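PDB 5BYP: putative uncharacterized protein from Bacteroides eggerthii DSM 20697, which is of unknown function but carries a lipocalin-like domain of the calycin clan, whose antiparallel beta-barrels often bind small hydrophobic molecules. Local coordinates for residues K58-E63 against E100-V105. Numbering follows the deposited sequence.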
ATOM      1  N   LYS A  58      -0.409   1.549  11.496  1.00 86.03           N
ATOM      2  CA  LYS A  58      -0.607   2.286  12.744  1.00 89.62           C
ATOM      3  C   LYS A  58      -1.246   3.655  12.415  1.00 96.61           C
ATOM      4  O   LYS A  58      -0.798   4.345  11.497  1.00 95.51           O
ATOM      5  CB  LYS A  58       0.726   2.430  13.531  1.00 89.78           C
ATOM      6  N   LEU A  59      -2.313   4.003  13.108  1.00 98.29           N
ATOM      7  CA  LEU A  59      -3.008   5.279  12.893  1.00101.90           C
ATOM      8  C   LEU A  59      -2.578   6.310  13.939  1.00109.22           C
ATOM      9  O   LEU A  59      -2.693   6.054  15.134  1.00109.52           O
ATOM     10  CB  LEU A  59      -4.540   5.091  12.929  1.00103.93           C
ATOM     11  CG  LEU A  59      -5.114   4.088  11.917  1.00105.92           C
ATOM     12  CD1 LEU A  59      -6.559   3.775  12.236  1.00108.64           C
ATOM     13  CD2 LEU A  59      -4.969   4.589  10.499  1.00105.51           C
ATOM     14  N   LYS A  60      -2.041   7.448  13.481  1.00108.19           N
ATOM     15  CA  LYS A  60      -1.552   8.542  14.328  1.00112.77           C
ATOM     16  C   LYS A  60      -1.988   9.884  13.745  1.00121.49           C
ATOM     17  O   LYS A  60      -1.622  10.210  12.621  1.00120.35           O
ATOM     18  CB  LYS A  60      -0.007   8.483  14.478  1.00114.30           C
ATOM     19  CG  LYS A  60       0.767   8.275  13.155  1.00129.69           C
ATOM     20  CD  LYS A  60       2.281   8.310  13.340  1.00140.54           C
ATOM     21  CE  LYS A  60       3.000   8.316  12.010  1.00145.40           C
ATOM     22  NZ  LYS A  60       4.478   8.325  12.169  1.00154.56           N
ATOM     23  N   ASP A  61      -2.789  10.647  14.501  1.00123.90           N
ATOM     24  CA  ASP A  61      -3.308  11.956  14.093  1.00127.81           C
ATOM     25  C   ASP A  61      -4.056  11.852  12.741  1.00128.91           C
ATOM     26  O   ASP A  61      -5.170  11.328  12.712  1.00128.66           O
ATOM     27  CB  ASP A  61      -2.176  13.003  14.032  1.00131.66           C
ATOM     28  N   ASP A  62      -3.440  12.321  11.637  1.00123.41           N
ATOM     29  CA  ASP A  62      -4.033  12.252  10.296  1.00121.96           C
ATOM     30  C   ASP A  62      -3.107  11.453   9.372  1.00120.60           C
ATOM     31  O   ASP A  62      -2.979  11.747   8.178  1.00118.74           O
ATOM     32  CB  ASP A  62      -4.287  13.674   9.744  1.00128.17           C
ATOM     33  CG  ASP A  62      -5.120  13.717   8.470  1.00139.32           C
ATOM     34  OD1 ASP A  62      -6.286  13.252   8.506  1.00141.52           O
ATOM     35  OD2 ASP A  62      -4.616  14.240   7.447  1.00141.53           O
ATOM     36  N   GLU A  63      -2.452  10.437   9.940  1.00114.51           N
ATOM     37  CA  GLU A  63      -1.478   9.634   9.224  1.00109.22           C
ATOM     38  C   GLU A  63      -1.703   8.137   9.422  1.00108.08           C
ATOM     39  O   GLU A  63      -2.224   7.712  10.454  1.00108.63           O
ATOM     40  CB  GLU A  63      -0.049  10.007   9.679  1.00111.16           C
ATOM     41  CG  GLU A  63       0.348  11.448   9.385  1.00124.52           C
ATOM     42  CD  GLU A  63       1.827  11.762   9.498  1.00145.61           C
ATOM     43  OE1 GLU A  63       2.476  11.275  10.455  1.00122.49           O
ATOM     44  OE2 GLU A  63       2.331  12.526   8.642  1.00144.90           O
ATOM     45  N   GLU A 100       8.447   0.344   4.468  1.00 75.09           N
ATOM     46  CA  GLU A 100       7.533   1.153   5.259  1.00 76.16           C
ATOM     47  C   GLU A 100       7.285   2.469   4.556  1.00 79.18           C
ATOM     48  O   GLU A 100       8.229   3.058   4.043  1.00 79.86           O
ATOM     49  CB  GLU A 100       8.137   1.406   6.664  1.00 79.30           C
ATOM     50  CG  GLU A 100       7.153   1.989   7.698  1.00 92.83           C
ATOM     51  CD  GLU A 100       6.766   3.476   7.694  1.00118.41           C
ATOM     52  OE1 GLU A 100       7.405   4.285   6.980  1.00 93.09           O
ATOM     53  OE2 GLU A 100       5.840   3.833   8.459  1.00121.70           O
ATOM     54  N   ARG A 101       6.028   2.957   4.572  1.00 75.32           N
ATOM     55  CA  ARG A 101       5.616   4.275   4.050  1.00 76.18           C
ATOM     56  C   ARG A 101       4.467   4.857   4.913  1.00 82.95           C
ATOM     57  O   ARG A 101       3.485   4.166   5.203  1.00 81.67           O
ATOM     58  CB  ARG A 101       5.210   4.234   2.556  1.00 71.87           C
ATOM     59  CG  ARG A 101       4.674   5.616   2.004  1.00 73.47           C
ATOM     60  CD  ARG A 101       4.807   5.779   0.492  1.00 70.64           C
ATOM     61  NE  ARG A 101       6.219   5.710   0.105  1.00 84.07           N
ATOM     62  CZ  ARG A 101       6.667   5.616  -1.139  1.00 86.75           C
ATOM     63  NH1 ARG A 101       5.817   5.590  -2.158  1.00 71.03           N
ATOM     64  NH2 ARG A 101       7.968   5.535  -1.376  1.00 67.48           N
ATOM     65  N   THR A 102       4.625   6.134   5.317  1.00 83.29           N
ATOM     66  CA  THR A 102       3.671   6.911   6.113  1.00 86.07           C
ATOM     67  C   THR A 102       2.949   7.890   5.182  1.00 92.22           C
ATOM     68  O   THR A 102       3.596   8.669   4.466  1.00 91.87           O
ATOM     69  CB  THR A 102       4.386   7.615   7.279  1.00 98.09           C
ATOM     70  OG1 THR A 102       5.114   6.637   8.018  1.00100.72           O
ATOM     71  CG2 THR A 102       3.416   8.328   8.215  1.00102.95           C
ATOM     72  N   PHE A 103       1.614   7.786   5.142  1.00 90.08           N
ATOM     73  CA  PHE A 103       0.748   8.607   4.285  1.00 91.00           C
ATOM     74  C   PHE A 103      -0.074   9.561   5.077  1.00 96.49           C
ATOM     75  O   PHE A 103      -0.525   9.218   6.170  1.00 97.03           O
ATOM     76  CB  PHE A 103      -0.229   7.726   3.488  1.00 90.81           C
ATOM     77  CG  PHE A 103       0.377   6.676   2.608  1.00 89.65           C
ATOM     78  CD1 PHE A 103       0.669   5.406   3.108  1.00 91.29           C
ATOM     79  CD2 PHE A 103       0.551   6.908   1.248  1.00 90.52           C
ATOM     80  CE1 PHE A 103       1.184   4.414   2.274  1.00 89.71           C
ATOM     81  CE2 PHE A 103       1.048   5.909   0.412  1.00 90.90           C
ATOM     82  CZ  PHE A 103       1.365   4.673   0.928  1.00 87.44           C
ATOM     83  N   LYS A 104      -0.389  10.711   4.477  1.00 93.60           N
ATOM     84  CA  LYS A 104      -1.357  11.646   5.026  1.00 96.32           C
ATOM     85  C   LYS A 104      -2.727  11.211   4.538  1.00 98.20           C
ATOM     86  O   LYS A 104      -2.898  10.963   3.341  1.00 94.15           O
ATOM     87  CB  LYS A 104      -1.038  13.103   4.624  1.00101.55           C
ATOM     88  CG  LYS A 104       0.193  13.719   5.322  1.00112.14           C
ATOM     89  CD  LYS A 104      -0.039  14.096   6.802  1.00124.84           C
ATOM     90  CE  LYS A 104      -0.835  15.365   7.016  1.00133.09           C
ATOM     91  NZ  LYS A 104      -1.008  15.660   8.467  1.00140.09           N
ATOM     92  N   VAL A 105      -3.670  11.007   5.464  1.00 97.72           N
ATOM     93  CA  VAL A 105      -5.027  10.602   5.088  1.00 98.67           C
ATOM     94  C   VAL A 105      -5.819  11.851   4.714  1.00109.68           C
ATOM     95  O   VAL A 105      -6.235  12.605   5.598  1.00112.62           O
ATOM     96  CB  VAL A 105      -5.728   9.778   6.190  1.00102.47           C
ATOM     97  CG1 VAL A 105      -7.121   9.321   5.725  1.00102.05           C
ATOM     98  CG2 VAL A 105      -4.862   8.584   6.608  1.00 99.05           C
TER
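The backbone N-H of V105 donates to D62 O at 2.9 Å and 168°, the only hydrogen bond between residues 58-63 and 100-105. Beside it E63 and K104 form a non-hydrogen-bonded pair, their CA atoms 4.7 Å apart, and E63 CA approaches F103 O at 3.2 Å in a CA-H...O contact. Charges gather loosely around K104: its chain is bent at chi2 and chi3 (-74° and -77°), which leaves NZ 4.0 Å from D62 OD2, opposite charges close together but not bonded. The carboxylate of E63 meets the aliphatic part of the same lysine, OE2 lying 3.4 Å from K104 CD. Its other oxygen, OE1, makes a long salt bridge with K60 NZ (4.0 Å) and faces the methyl of T102. K60, extended beyond CG, crosses T102 at about a right angle, and K60 CE lies 3.8 Å from T102 CG2, while T102 OG1 hydrogen-bonds to S65 OG. With an alanine at E63, K60 would probably lose its distant carboxylate partner, and the K104 methylenes and T102 CG2 the chain that packs on them. The contact lies at the surface, where the tight turn between strands 51-60 and 63-68, closed by paired K60-E63 backbone bonds, brings the start of strand 63-68 against strand 100-108. The CB of F103 is directed away from residues 58-63, and its side chain packs on L115 and Y117 of strand 112-117, the next strand of the curled, lipocalin-like sheet.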